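Local coordinates for protein alkylpurine DNA glycosylase AlkC (PDB 5VHV) that probably excises alkylated purines from DNA to start base excision repair, working without flipping the damaged base out of the duplex, at residues Phe9-Glu12 against Arg13-Ile17; Ser19-Thr22 against Ala23-Pro26; Asp141-Glu144 against His145-Arg148; Ser210-Glu213 against Gly214-Leu217. All blocks are in the same frame, centred on the assembly; numbering follows the deposited sequence.

Contact 1 of 4, residues Phe9-Glu12 against Arg13-Ile17; sequences FNVE and RLQHI
Asn-10 turns its side-chain amide back over the first turn of helix 11-24, where OD1 takes the backbone N-H of Arg-13 at 3.0 Å (Asn-10 OD1 to Arg-13 N). This is the N-cap bond. It depends on CG standing between the backbone N and carbonyl carbon of Asn-10 (chi1 61°), which swings the amide oxygen round toward the helix. The donor sits 21° out of the plane of the amide C=O, and CB of Arg-13 rests against the same oxygen, 3.6 Å from Asn-10 OD1. From there the arginine chain bends twice and leads away from the asparagine, handing NE to the carbonyl of Ile-8 and NH1 to the side chain of Asn-80. Leu-14 packs over the main chain of Asn-10: its N bonds Asn-10 O at 3.0 Å, and its CG lies 3.4 Å from that same Asn-10 O. The next residue, Gln-15, runs out extended beyond CG; its NE2 crosses at a slant over the methyl CG1 of Val-11 at 3.6 Å, while Gln-15 CG lies 3.3 Å from Val-11 O. Just before the cap, Phe-9 is buried against Met-50 and Val-53 of helix 46-60. Leu-14 bridges that helix and Leu-34 of helix 30-38, and Ile-17 follows it between Val-53 and Phe-33, seating helix 11-24 on both neighbours.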
ATOM      1  N   PHE A   9     -14.823 -14.949   5.295  1.00 21.15           N
ATOM      2  CA  PHE A   9     -15.549 -15.103   6.559  1.00 20.31           C
ATOM      3  C   PHE A   9     -16.979 -15.596   6.302  1.00 24.99           C
ATOM      4  O   PHE A   9     -17.959 -14.963   6.698  1.00 25.58           O
ATOM      5  CB  PHE A   9     -15.571 -13.784   7.332  1.00 19.80           C
ATOM      6  CG  PHE A   9     -14.272 -13.429   8.018  1.00 19.87           C
ATOM      7  CD1 PHE A   9     -13.968 -13.962   9.256  1.00 24.10           C
ATOM      8  CD2 PHE A   9     -13.408 -12.515   7.464  1.00 21.77           C
ATOM      9  CE1 PHE A   9     -12.809 -13.622   9.897  1.00 22.81           C
ATOM     10  CE2 PHE A   9     -12.232 -12.171   8.107  1.00 22.98           C
ATOM     11  CZ  PHE A   9     -11.950 -12.722   9.331  1.00 16.71           C
ATOM     12  N   ASN A  10     -17.107 -16.732   5.620  1.00 24.41           N
ATOM     13  CA  ASN A  10     -18.417 -17.328   5.403  1.00 25.18           C
ATOM     14  C   ASN A  10     -18.773 -18.231   6.591  1.00 27.44           C
ATOM     15  O   ASN A  10     -18.024 -18.346   7.567  1.00 24.05           O
ATOM     16  CB  ASN A  10     -18.468 -18.063   4.057  1.00 26.64           C
ATOM     17  CG  ASN A  10     -17.477 -19.211   3.951  1.00 29.42           C
ATOM     18  OD1 ASN A  10     -16.825 -19.578   4.920  1.00 26.90           O
ATOM     19  ND2 ASN A  10     -17.350 -19.767   2.745  1.00 27.48           N
ATOM     20  N   VAL A  11     -19.951 -18.856   6.538  1.00 24.72           N
ATOM     21  CA  VAL A  11     -20.401 -19.633   7.695  1.00 29.76           C
ATOM     22  C   VAL A  11     -19.457 -20.799   7.940  1.00 25.38           C
ATOM     23  O   VAL A  11     -19.150 -21.138   9.087  1.00 26.39           O
ATOM     24  CB  VAL A  11     -21.855 -20.107   7.511  1.00 42.87           C
ATOM     25  CG1 VAL A  11     -22.272 -20.991   8.671  1.00 50.17           C
ATOM     26  CG2 VAL A  11     -22.783 -18.915   7.440  1.00 50.33           C
ATOM     27  N   GLU A  12     -18.973 -21.418   6.865  1.00 27.52           N
ATOM     28  CA  GLU A  12     -18.033 -22.522   7.006  1.00 34.07           C
ATOM     29  C   GLU A  12     -16.792 -22.095   7.791  1.00 31.28           C
ATOM     30  O   GLU A  12     -16.308 -22.843   8.651  1.00 27.07           O
ATOM     31  CB  GLU A  12     -17.652 -23.057   5.622  1.00 33.72           C
ATOM     32  CG  GLU A  12     -18.779 -23.770   4.842  1.00 78.66           C
ATOM     33  CD  GLU A  12     -19.937 -22.861   4.363  1.00 78.85           C
ATOM     34  OE1 GLU A  12     -19.764 -21.624   4.202  1.00 31.75           O
ATOM     35  OE2 GLU A  12     -21.044 -23.406   4.135  1.00 73.20           O
ATOM     36  N   ARG A  13     -16.264 -20.892   7.515  1.00 22.61           N
ATOM     37  CA  ARG A  13     -15.120 -20.390   8.279  1.00 23.99           C
ATOM     38  C   ARG A  13     -15.486 -20.131   9.735  1.00 28.89           C
ATOM     39  O   ARG A  13     -14.678 -20.390  10.637  1.00 23.52           O
ATOM     40  CB  ARG A  13     -14.565 -19.100   7.654  1.00 27.25           C
ATOM     41  CG  ARG A  13     -13.175 -18.663   8.212  1.00 26.24           C
ATOM     42  CD  ARG A  13     -12.004 -19.385   7.531  1.00 29.47           C
ATOM     43  NE  ARG A  13     -11.985 -19.105   6.105  1.00 24.08           N
ATOM     44  CZ  ARG A  13     -11.134 -19.624   5.223  1.00 31.51           C
ATOM     45  NH1 ARG A  13     -10.152 -20.424   5.607  1.00 32.49           N
ATOM     46  NH2 ARG A  13     -11.257 -19.319   3.937  1.00 38.49           N
ATOM     47  N   LEU A  14     -16.675 -19.576   9.992  1.00 23.18           N
ATOM     48  CA  LEU A  14     -17.081 -19.367  11.378  1.00 23.98           C
ATOM     49  C   LEU A  14     -17.177 -20.697  12.112  1.00 26.46           C
ATOM     50  O   LEU A  14     -16.796 -20.799  13.282  1.00 23.88           O
ATOM     51  CB  LEU A  14     -18.411 -18.617  11.447  1.00 21.79           C
ATOM     52  CG  LEU A  14     -18.474 -17.241  10.781  1.00 24.08           C
ATOM     53  CD1 LEU A  14     -19.926 -16.729  10.747  1.00 25.10           C
ATOM     54  CD2 LEU A  14     -17.554 -16.256  11.505  1.00 22.30           C
ATOM     55  N   GLN A  15     -17.667 -21.734  11.432  1.00 23.82           N
ATOM     56  CA  GLN A  15     -17.724 -23.057  12.050  1.00 28.20           C
ATOM     57  C   GLN A  15     -16.328 -23.581  12.346  1.00 31.14           C
ATOM     58  O   GLN A  15     -16.105 -24.212  13.387  1.00 28.59           O
ATOM     59  CB  GLN A  15     -18.501 -24.019  11.151  1.00 33.68           C
ATOM     60  CG  GLN A  15     -19.975 -23.667  11.077  1.00 38.20           C
ATOM     61  CD  GLN A  15     -20.718 -24.405   9.988  1.00 54.39           C
ATOM     62  OE1 GLN A  15     -20.118 -25.049   9.119  1.00 52.80           O
ATOM     63  NE2 GLN A  15     -22.039 -24.307  10.024  1.00 47.51           N
ATOM     64  N   HIS A  16     -15.372 -23.327  11.447  1.00 25.09           N
ATOM     65  CA  HIS A  16     -13.986 -23.725  11.693  1.00 31.73           C
ATOM     66  C   HIS A  16     -13.419 -23.006  12.912  1.00 25.30           C
ATOM     67  O   HIS A  16     -12.781 -23.633  13.772  1.00 24.26           O
ATOM     68  CB  HIS A  16     -13.151 -23.452  10.433  1.00 32.05           C
ATOM     69  CG  HIS A  16     -11.677 -23.250  10.665  1.00 27.69           C
ATOM     70  ND1 HIS A  16     -10.803 -24.289  10.919  1.00 35.00           N
ATOM     71  CD2 HIS A  16     -10.912 -22.131  10.586  1.00 32.05           C
ATOM     72  CE1 HIS A  16      -9.573 -23.810  11.033  1.00 30.83           C
ATOM     73  NE2 HIS A  16      -9.613 -22.503  10.836  1.00 37.44           N
ATOM     74  N   ILE A  17     -13.667 -21.699  13.020  1.00 21.19           N
ATOM     75  CA  ILE A  17     -13.199 -20.938  14.175  1.00 24.60           C
ATOM     76  C   ILE A  17     -13.793 -21.517  15.455  1.00 27.41           C
ATOM     77  O   ILE A  17     -13.098 -21.699  16.463  1.00 22.19           O
ATOM     78  CB  ILE A  17     -13.546 -19.443  14.013  1.00 20.49           C
ATOM     79  CG1 ILE A  17     -12.771 -18.819  12.837  1.00 19.83           C
ATOM     80  CG2 ILE A  17     -13.194 -18.655  15.289  1.00 20.25           C
ATOM     81  CD1 ILE A  17     -13.275 -17.451  12.410  1.00 21.18           C
TER

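Contact 2 of 4, residues Ser19-Thr22 against Ala23-Pro26; sequences SEMT and AVYP
The phenol ring of Tyr-25 meets the methyl CE of Met-21 at its edge, near the ring plane, with CE 4.2 Å from Tyr-25 CD2; Leu-71 of helix 65-75 and Pro-62 also touch the tyrosine side chain. The setting is the C-terminal end of helix 11-24, where Tyr-25 is the first residue to leave helical backbone angles. Its CG is anti to its own N (chi1 178°), which sends the ring outward from the last turn, while the methionine chain bends at chi2 and chi3 to bring CE round to the ring. That same methyl touches Val-24, 4.3 Å from Val-24 CG2, and that CG2 lies 3.3 Å from Met-21 O. Helical bonding weakens as the chain unwinds. Val-24 N still reaches Glu-20 O at 3.2 Å, but Tyr-25 N divides itself between the carbonyls of Met-21 and Thr-22, and both bonds are weak because the N-H points straight at neither. Glu-20 OE1 makes a salt bridge with Arg-78, whose side chain also packs on Ala-23 and Val-24. Past the tyrosine, the chain folds back over Thr-22, with CA of Pro-26 making a C-H...O contact to the threonine carbonyl. A single water closes this turn: it accepts from Thr-22 OG1 at 2.8 Å and donates to Pro-26 O at 2.8 Å.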
ATOM      1  N   SER A  19     -14.911 -24.558  16.006  1.00 23.61           N
ATOM      2  CA  SER A  19     -14.368 -25.882  16.300  1.00 28.63           C
ATOM      3  C   SER A  19     -12.973 -25.787  16.903  1.00 29.18           C
ATOM      4  O   SER A  19     -12.639 -26.522  17.846  1.00 25.69           O
ATOM      5  CB  SER A  19     -14.340 -26.734  15.028  1.00 37.25           C
ATOM      6  OG  SER A  19     -15.644 -26.870  14.494  1.00 39.93           O
ATOM      7  N   GLU A  20     -12.139 -24.896  16.374  1.00 28.09           N
ATOM      8  CA  GLU A  20     -10.801 -24.753  16.933  1.00 28.06           C
ATOM      9  C   GLU A  20     -10.846 -24.084  18.304  1.00 25.45           C
ATOM     10  O   GLU A  20     -10.019 -24.396  19.170  1.00 28.93           O
ATOM     11  CB  GLU A  20      -9.922 -23.973  15.960  1.00 26.47           C
ATOM     12  CG  GLU A  20      -9.712 -24.693  14.614  1.00 28.19           C
ATOM     13  CD  GLU A  20      -9.129 -26.082  14.745  1.00 36.34           C
ATOM     14  OE1 GLU A  20      -8.295 -26.317  15.640  1.00 38.97           O
ATOM     15  OE2 GLU A  20      -9.515 -26.953  13.941  1.00 47.44           O
ATOM     16  N   MET A  21     -11.813 -23.197  18.533  1.00 22.56           N
ATOM     17  CA  MET A  21     -11.984 -22.641  19.876  1.00 21.44           C
ATOM     18  C   MET A  21     -12.374 -23.728  20.869  1.00 22.85           C
ATOM     19  O   MET A  21     -11.890 -23.741  22.009  1.00 25.26           O
ATOM     20  CB  MET A  21     -13.041 -21.538  19.887  1.00 23.41           C
ATOM     21  CG  MET A  21     -12.525 -20.141  19.601  1.00 35.44           C
ATOM     22  SD  MET A  21     -11.304 -19.541  20.797  1.00 30.01           S
ATOM     23  CE  MET A  21     -12.068 -19.860  22.368  1.00 31.33           C
ATOM     24  N   THR A  22     -13.289 -24.615  20.476  1.00 26.05           N
ATOM     25  CA  THR A  22     -13.647 -25.738  21.330  1.00 25.04           C
ATOM     26  C   THR A  22     -12.431 -26.607  21.624  1.00 33.68           C
ATOM     27  O   THR A  22     -12.300 -27.154  22.727  1.00 28.09           O
ATOM     28  CB  THR A  22     -14.763 -26.556  20.666  1.00 29.23           C
ATOM     29  OG1 THR A  22     -15.993 -25.823  20.745  1.00 29.55           O
ATOM     30  CG2 THR A  22     -14.938 -27.916  21.331  1.00 31.04           C
ATOM     31  N   ALA A  23     -11.533 -26.755  20.648  1.00 32.17           N
ATOM     32  CA  ALA A  23     -10.351 -27.582  20.867  1.00 31.41           C
ATOM     33  C   ALA A  23      -9.455 -26.985  21.947  1.00 33.79           C
ATOM     34  O   ALA A  23      -8.879 -27.725  22.750  1.00 31.91           O
ATOM     35  CB  ALA A  23      -9.565 -27.769  19.563  1.00 33.53           C
ATOM     36  N   VAL A  24      -9.319 -25.653  21.989  1.00 26.52           N
ATOM     37  CA  VAL A  24      -8.477 -25.037  23.021  1.00 27.07           C
ATOM     38  C   VAL A  24      -9.253 -24.772  24.310  1.00 30.39           C
ATOM     39  O   VAL A  24      -8.635 -24.560  25.367  1.00 29.31           O
ATOM     40  CB  VAL A  24      -7.815 -23.725  22.553  1.00 29.19           C
ATOM     41  CG1 VAL A  24      -7.079 -23.931  21.227  1.00 35.18           C
ATOM     42  CG2 VAL A  24      -8.807 -22.588  22.428  1.00 31.27           C
ATOM     43  N   TYR A  25     -10.581 -24.813  24.258  1.00 28.71           N
ATOM     44  CA  TYR A  25     -11.424 -24.385  25.376  1.00 25.63           C
ATOM     45  C   TYR A  25     -12.675 -25.243  25.350  1.00 25.82           C
ATOM     46  O   TYR A  25     -13.692 -24.872  24.752  1.00 26.52           O
ATOM     47  CB  TYR A  25     -11.760 -22.901  25.253  1.00 27.51           C
ATOM     48  CG  TYR A  25     -12.673 -22.321  26.309  1.00 27.89           C
ATOM     49  CD1 TYR A  25     -12.658 -22.786  27.627  1.00 32.67           C
ATOM     50  CD2 TYR A  25     -13.551 -21.304  25.988  1.00 26.79           C
ATOM     51  CE1 TYR A  25     -13.494 -22.233  28.587  1.00 33.95           C
ATOM     52  CE2 TYR A  25     -14.396 -20.747  26.946  1.00 24.93           C
ATOM     53  CZ  TYR A  25     -14.356 -21.210  28.238  1.00 28.00           C
ATOM     54  OH  TYR A  25     -15.209 -20.640  29.180  1.00 26.27           O
ATOM     55  N   PRO A  26     -12.629 -26.421  25.978  1.00 28.07           N
ATOM     56  CA  PRO A  26     -13.724 -27.390  25.803  1.00 30.13           C
ATOM     57  C   PRO A  26     -15.096 -26.854  26.169  1.00 31.03           C
ATOM     58  O   PRO A  26     -16.083 -27.237  25.533  1.00 28.72           O
ATOM     59  CB  PRO A  26     -13.295 -28.548  26.716  1.00 36.87           C
ATOM     60  CG  PRO A  26     -11.819 -28.501  26.673  1.00 39.64           C
ATOM     61  CD  PRO A  26     -11.448 -27.035  26.608  1.00 35.66           C
TER
HETATM   62  O   HOH W   1     -17.322 -26.227  23.179  1.00 29.63           O

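Contact 3 of 4, residues Asp141-Glu144 against His145-Arg148; sequences DDNE and HVRR
Arg-147 curls back beneath the loop and presents NH1 to two backbone carbonyls, Asp-141 O at 3.0 Å and, more weakly, Asp-142 O at 3.1 Å. Both oxygens lie at the guanidinium edge, near its plane, while CA of Glu-144 covers one face. The bend at chi3 (-55°) brings the group round to them, with Arg-147 CG and CD packed against the Asp-141 carbonyl on the way. A water at the same edge accepts from NH2. Beside this, Asp-141 lays its CB over the methyl CG1 of Val-146, 3.5 Å away. Asn-143 is the N-cap of helix 144-152: its OD1 accepts from His-145 N at 2.7 Å and also lies in plane at the edge of the imidazole, 3.3 Å from His-145 CD2. An Asx turn precedes the cap: Asp-141 OD2 takes the N-H of Asn-143 at 2.9 Å on its anti side. Further out, Asp-141 OD1 is paired with Lys-108 and Glu-144 OE2 with Ser-186. Asp-184 forms a salt bridge with Arg-147 NE and probably steadies its guanidinium. Arg-148 extends the other way, toward a salt bridge with Glu-117 and another with a phosphate of the bound DNA.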
ATOM      1  N   ASP A 141      13.722  -5.390  16.359  1.00 20.30           N
ATOM      2  CA  ASP A 141      13.481  -6.792  16.678  1.00 18.73           C
ATOM      3  C   ASP A 141      14.177  -7.716  15.683  1.00 19.57           C
ATOM      4  O   ASP A 141      14.367  -7.369  14.515  1.00 19.55           O
ATOM      5  CB  ASP A 141      11.978  -7.073  16.648  1.00 19.85           C
ATOM      6  CG  ASP A 141      11.600  -8.308  17.429  1.00 29.23           C
ATOM      7  OD1 ASP A 141      11.463  -8.177  18.658  1.00 26.97           O
ATOM      8  OD2 ASP A 141      11.446  -9.407  16.835  1.00 22.14           O
ATOM      9  N   ASP A 142      14.510  -8.930  16.147  1.00 21.39           N
ATOM     10  CA  ASP A 142      15.098  -9.938  15.263  1.00 23.41           C
ATOM     11  C   ASP A 142      14.117 -10.419  14.195  1.00 20.64           C
ATOM     12  O   ASP A 142      14.547 -10.917  13.146  1.00 21.14           O
ATOM     13  CB  ASP A 142      15.559 -11.151  16.075  1.00 24.17           C
ATOM     14  CG  ASP A 142      16.717 -10.845  16.993  1.00 43.32           C
ATOM     15  OD1 ASP A 142      17.474  -9.902  16.703  1.00 34.42           O
ATOM     16  OD2 ASP A 142      16.874 -11.566  17.999  1.00 47.79           O
ATOM     17  N   ASN A 143      12.814 -10.349  14.467  1.00 19.80           N
ATOM     18  CA  ASN A 143      11.800 -10.940  13.599  1.00 22.25           C
ATOM     19  C   ASN A 143      11.344  -9.928  12.551  1.00 21.20           C
ATOM     20  O   ASN A 143      10.887  -8.835  12.891  1.00 18.57           O
ATOM     21  CB  ASN A 143      10.621 -11.427  14.434  1.00 18.68           C
ATOM     22  CG  ASN A 143       9.589 -12.210  13.606  1.00 25.93           C
ATOM     23  OD1 ASN A 143       9.291 -11.861  12.468  1.00 44.02           O
ATOM     24  ND2 ASN A 143       9.089 -13.297  14.164  1.00 25.22           N
ATOM     25  N   GLU A 144      11.466 -10.300  11.276  1.00 20.49           N
ATOM     26  CA  GLU A 144      11.103  -9.373  10.208  1.00 19.26           C
ATOM     27  C   GLU A 144       9.629  -8.986  10.266  1.00 16.00           C
ATOM     28  O   GLU A 144       9.283  -7.867   9.874  1.00 16.87           O
ATOM     29  CB  GLU A 144      11.445  -9.968   8.840  1.00 17.65           C
ATOM     30  CG  GLU A 144      10.574 -11.114   8.396  1.00 23.93           C
ATOM     31  CD  GLU A 144      10.986 -11.633   7.028  1.00 29.86           C
ATOM     32  OE1 GLU A 144      11.336 -12.815   6.922  1.00 31.50           O
ATOM     33  OE2 GLU A 144      10.983 -10.853   6.051  1.00 25.74           O
ATOM     34  N   HIS A 145       8.744  -9.877  10.747  1.00 15.59           N
ATOM     35  CA  HIS A 145       7.333  -9.502  10.883  1.00 16.04           C
ATOM     36  C   HIS A 145       7.142  -8.392  11.896  1.00 16.94           C
ATOM     37  O   HIS A 145       6.270  -7.526  11.721  1.00 13.97           O
ATOM     38  CB  HIS A 145       6.484 -10.701  11.304  1.00 22.26           C
ATOM     39  CG  HIS A 145       6.432 -11.775  10.282  1.00 27.06           C
ATOM     40  ND1 HIS A 145       5.533 -11.753   9.239  1.00 27.01           N
ATOM     41  CD2 HIS A 145       7.159 -12.907  10.136  1.00 30.50           C
ATOM     42  CE1 HIS A 145       5.716 -12.823   8.486  1.00 34.84           C
ATOM     43  NE2 HIS A 145       6.704 -13.534   9.001  1.00 38.18           N
ATOM     44  N   VAL A 146       7.952  -8.392  12.948  1.00 18.65           N
ATOM     45  CA  VAL A 146       7.816  -7.376  13.982  1.00 17.31           C
ATOM     46  C   VAL A 146       8.393  -6.044  13.502  1.00 15.94           C
ATOM     47  O   VAL A 146       7.810  -4.980  13.731  1.00 14.89           O
ATOM     48  CB  VAL A 146       8.481  -7.898  15.274  1.00 14.61           C
ATOM     49  CG1 VAL A 146       8.488  -6.838  16.396  1.00 17.68           C
ATOM     50  CG2 VAL A 146       7.767  -9.189  15.732  1.00 17.44           C
ATOM     51  N   ARG A 147       9.518  -6.073  12.791  1.00 13.38           N
ATOM     52  CA  ARG A 147      10.059  -4.843  12.221  1.00 16.81           C
ATOM     53  C   ARG A 147       9.102  -4.255  11.202  1.00 15.75           C
ATOM     54  O   ARG A 147       8.900  -3.033  11.156  1.00 14.19           O
ATOM     55  CB  ARG A 147      11.416  -5.105  11.579  1.00 16.25           C
ATOM     56  CG  ARG A 147      12.492  -5.565  12.587  1.00 15.60           C
ATOM     57  CD  ARG A 147      13.896  -5.381  12.054  1.00 17.55           C
ATOM     58  NE  ARG A 147      14.152  -6.040  10.758  1.00 18.44           N
ATOM     59  CZ  ARG A 147      14.340  -7.350  10.607  1.00 23.14           C
ATOM     60  NH1 ARG A 147      14.281  -8.172  11.652  1.00 21.33           N
ATOM     61  NH2 ARG A 147      14.582  -7.839   9.400  1.00 22.64           N
ATOM     62  N   ARG A 148       8.495  -5.109  10.380  1.00 14.54           N
ATOM     63  CA  ARG A 148       7.563  -4.618   9.372  1.00 15.33           C
ATOM     64  C   ARG A 148       6.360  -3.941  10.012  1.00 13.65           C
ATOM     65  O   ARG A 148       5.886  -2.901   9.531  1.00 14.13           O
ATOM     66  CB  ARG A 148       7.152  -5.780   8.458  1.00 15.15           C
ATOM     67  CG  ARG A 148       6.322  -5.372   7.237  1.00 17.19           C
ATOM     68  CD  ARG A 148       4.815  -5.334   7.522  1.00 15.02           C
ATOM     69  NE  ARG A 148       4.075  -5.202   6.266  1.00 14.01           N
ATOM     70  CZ  ARG A 148       2.752  -5.179   6.154  1.00 14.20           C
ATOM     71  NH1 ARG A 148       1.979  -5.290   7.239  1.00 14.74           N
ATOM     72  NH2 ARG A 148       2.204  -5.065   4.938  1.00 15.91           N
TER
HETATM   73  O   HOH W   2      14.954 -10.905   9.865  1.00 26.50           O

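Contact 4 of 4, residues Ser210-Glu213 against Gly214-Leu217; sequences SLIE and GWNL
At the end of helix 205-213 the backbone tightens into successive i to i+3 bonds, Gly-214 N to Leu-211 O at 2.9 Å and Trp-215 N to Ile-212 O at 3.0 Å, with both donors well above the carbonyl planes. Gly-214 N also has a weak bond to Ser-210 O. The turn tips the indole of Trp-215 back along the helix. With CG anti to the carbonyl carbon (chi1 -79°), the indole sets one ring face against the last helical turn. Ile-212 CG1 stands over the six-membered ring in a CH-pi contact, 4.0 Å from the centroid of the Trp-215 ring and only 10° off the normal. The branch methyl CG2 of Ile-212 reaches the rim of the same ring, 4.0 Å from Trp-215 CE3, and the same methyl also touches CD2 of Leu-217 at 4.3 Å. Leu-211 contributes along the pyrrole side and beyond, with CG 3.9 Å from Trp-215 NE1 and CD2 near CZ2. Outside the turn, Leu-197 of helix 187-201 and Ile-225 of helix 220-229 also pack on the tryptophan, while the polar ends of Ser-210 and Glu-213 go to Arg-240. A water donates to both Ile-212 O and Trp-215 O, bridging the carbonyls as the chain departs. Residues Ile-212 to Trp-215, with Glu-213 and Gly-214 at the corners, form a type I beta turn, the bend that leads from helix 205-213 toward helix 220-229 in this alpha-helical part of the enzyme.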
ATOM      1  N   SER A 210      14.875  15.607   1.158  1.00 23.50           N
ATOM      2  CA  SER A 210      16.058  15.911   1.946  1.00 25.22           C
ATOM      3  C   SER A 210      16.587  14.663   2.643  1.00 25.06           C
ATOM      4  O   SER A 210      17.806  14.433   2.683  1.00 25.46           O
ATOM      5  CB  SER A 210      15.740  17.009   2.959  1.00 30.26           C
ATOM      6  OG  SER A 210      15.529  18.247   2.301  1.00 29.31           O
ATOM      7  N   LEU A 211      15.688  13.856   3.216  1.00 24.61           N
ATOM      8  CA  LEU A 211      16.101  12.626   3.884  1.00 23.04           C
ATOM      9  C   LEU A 211      16.883  11.730   2.938  1.00 23.18           C
ATOM     10  O   LEU A 211      18.005  11.310   3.244  1.00 22.40           O
ATOM     11  CB  LEU A 211      14.871  11.880   4.411  1.00 22.61           C
ATOM     12  CG  LEU A 211      15.142  10.622   5.247  1.00 25.95           C
ATOM     13  CD1 LEU A 211      15.656  11.009   6.642  1.00 27.70           C
ATOM     14  CD2 LEU A 211      13.895   9.734   5.351  1.00 26.08           C
ATOM     15  N   ILE A 212      16.306  11.430   1.772  1.00 22.36           N
ATOM     16  CA  ILE A 212      16.933  10.471   0.877  1.00 20.13           C
ATOM     17  C   ILE A 212      18.183  11.066   0.231  1.00 26.01           C
ATOM     18  O   ILE A 212      19.130  10.340  -0.109  1.00 22.94           O
ATOM     19  CB  ILE A 212      15.884   9.972  -0.137  1.00 18.37           C
ATOM     20  CG1 ILE A 212      14.755   9.249   0.599  1.00 24.29           C
ATOM     21  CG2 ILE A 212      16.516   9.038  -1.142  1.00 21.53           C
ATOM     22  CD1 ILE A 212      13.618   8.772  -0.324  1.00 21.37           C
ATOM     23  N   GLU A 213      18.258  12.389   0.119  1.00 21.69           N
ATOM     24  CA  GLU A 213      19.501  12.998  -0.328  1.00 22.51           C
ATOM     25  C   GLU A 213      20.646  12.764   0.661  1.00 26.90           C
ATOM     26  O   GLU A 213      21.809  12.957   0.299  1.00 25.58           O
ATOM     27  CB  GLU A 213      19.275  14.495  -0.574  1.00 29.23           C
ATOM     28  CG  GLU A 213      18.494  14.741  -1.870  1.00 26.13           C
ATOM     29  CD  GLU A 213      17.978  16.152  -2.023  1.00 32.22           C
ATOM     30  OE1 GLU A 213      18.167  16.976  -1.103  1.00 28.71           O
ATOM     31  OE2 GLU A 213      17.363  16.427  -3.076  1.00 29.29           O
ATOM     32  N   GLY A 214      20.347  12.356   1.894  1.00 25.01           N
ATOM     33  CA  GLY A 214      21.368  12.000   2.859  1.00 32.34           C
ATOM     34  C   GLY A 214      21.699  10.523   2.899  1.00 29.12           C
ATOM     35  O   GLY A 214      22.580  10.103   3.656  1.00 29.10           O
ATOM     36  N   TRP A 215      21.032   9.722   2.080  1.00 25.55           N
ATOM     37  CA  TRP A 215      21.185   8.276   2.098  1.00 28.81           C
ATOM     38  C   TRP A 215      22.314   7.836   1.180  1.00 29.97           C
ATOM     39  O   TRP A 215      22.695   8.528   0.233  1.00 30.38           O
ATOM     40  CB  TRP A 215      19.894   7.596   1.647  1.00 22.89           C
ATOM     41  CG  TRP A 215      18.843   7.512   2.651  1.00 20.47           C
ATOM     42  CD1 TRP A 215      18.832   8.057   3.904  1.00 24.47           C
ATOM     43  CD2 TRP A 215      17.608   6.826   2.491  1.00 24.67           C
ATOM     44  NE1 TRP A 215      17.650   7.736   4.541  1.00 24.76           N
ATOM     45  CE2 TRP A 215      16.882   6.983   3.687  1.00 25.73           C
ATOM     46  CE3 TRP A 215      17.049   6.075   1.450  1.00 26.79           C
ATOM     47  CZ2 TRP A 215      15.622   6.421   3.870  1.00 24.37           C
ATOM     48  CZ3 TRP A 215      15.795   5.527   1.626  1.00 22.99           C
ATOM     49  CH2 TRP A 215      15.092   5.703   2.829  1.00 24.27           C
ATOM     50  N   ASN A 216      22.841   6.651   1.467  1.00 30.21           N
ATOM     51  CA  ASN A 216      23.847   6.030   0.615  1.00 35.36           C
ATOM     52  C   ASN A 216      23.135   5.093  -0.349  1.00 35.66           C
ATOM     53  O   ASN A 216      22.750   3.974   0.015  1.00 30.64           O
ATOM     54  CB  ASN A 216      24.875   5.278   1.441  1.00 34.77           C
ATOM     55  CG  ASN A 216      25.743   4.387   0.583  1.00 42.01           C
ATOM     56  OD1 ASN A 216      25.997   4.695  -0.575  1.00 37.66           O
ATOM     57  ND2 ASN A 216      26.173   3.262   1.137  1.00 60.58           N
ATOM     58  N   LEU A 217      22.961   5.545  -1.585  1.00 28.55           N
ATOM     59  CA  LEU A 217      22.214   4.758  -2.548  1.00 28.44           C
ATOM     60  C   LEU A 217      23.085   3.737  -3.267  1.00 36.64           C
ATOM     61  O   LEU A 217      22.593   3.049  -4.165  1.00 34.56           O
ATOM     62  CB  LEU A 217      21.513   5.679  -3.545  1.00 33.42           C
ATOM     63  CG  LEU A 217      20.538   6.684  -2.923  1.00 35.61           C
ATOM     64  CD1 LEU A 217      19.752   7.403  -4.011  1.00 43.34           C
ATOM     65  CD2 LEU A 217      19.582   6.050  -1.900  1.00 32.18           C
TER
HETATM   66  O   HOH W   3      21.396  10.104  -1.704  1.00 30.36           O

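In the fold
From the N terminus, contact 1 starts helix 11-24 and contact 2 finishes it, their centres about 14 Å apart. One turns the chain into the helix and the other turns it out toward helix 30-38. Contact 3 closes the loop between helices 128-138 and 144-152, about 30 Å between centres from either of the first two, and is the one whose residues touch the DNA. Contact 4 ends helix 205-213, about 24 Å from contact 3 by centres and across the chain's centre from contacts 1 and 2. None nests or crosses: all four are local and in series, marking helix ends along the helical region that precedes the C-terminal sheet.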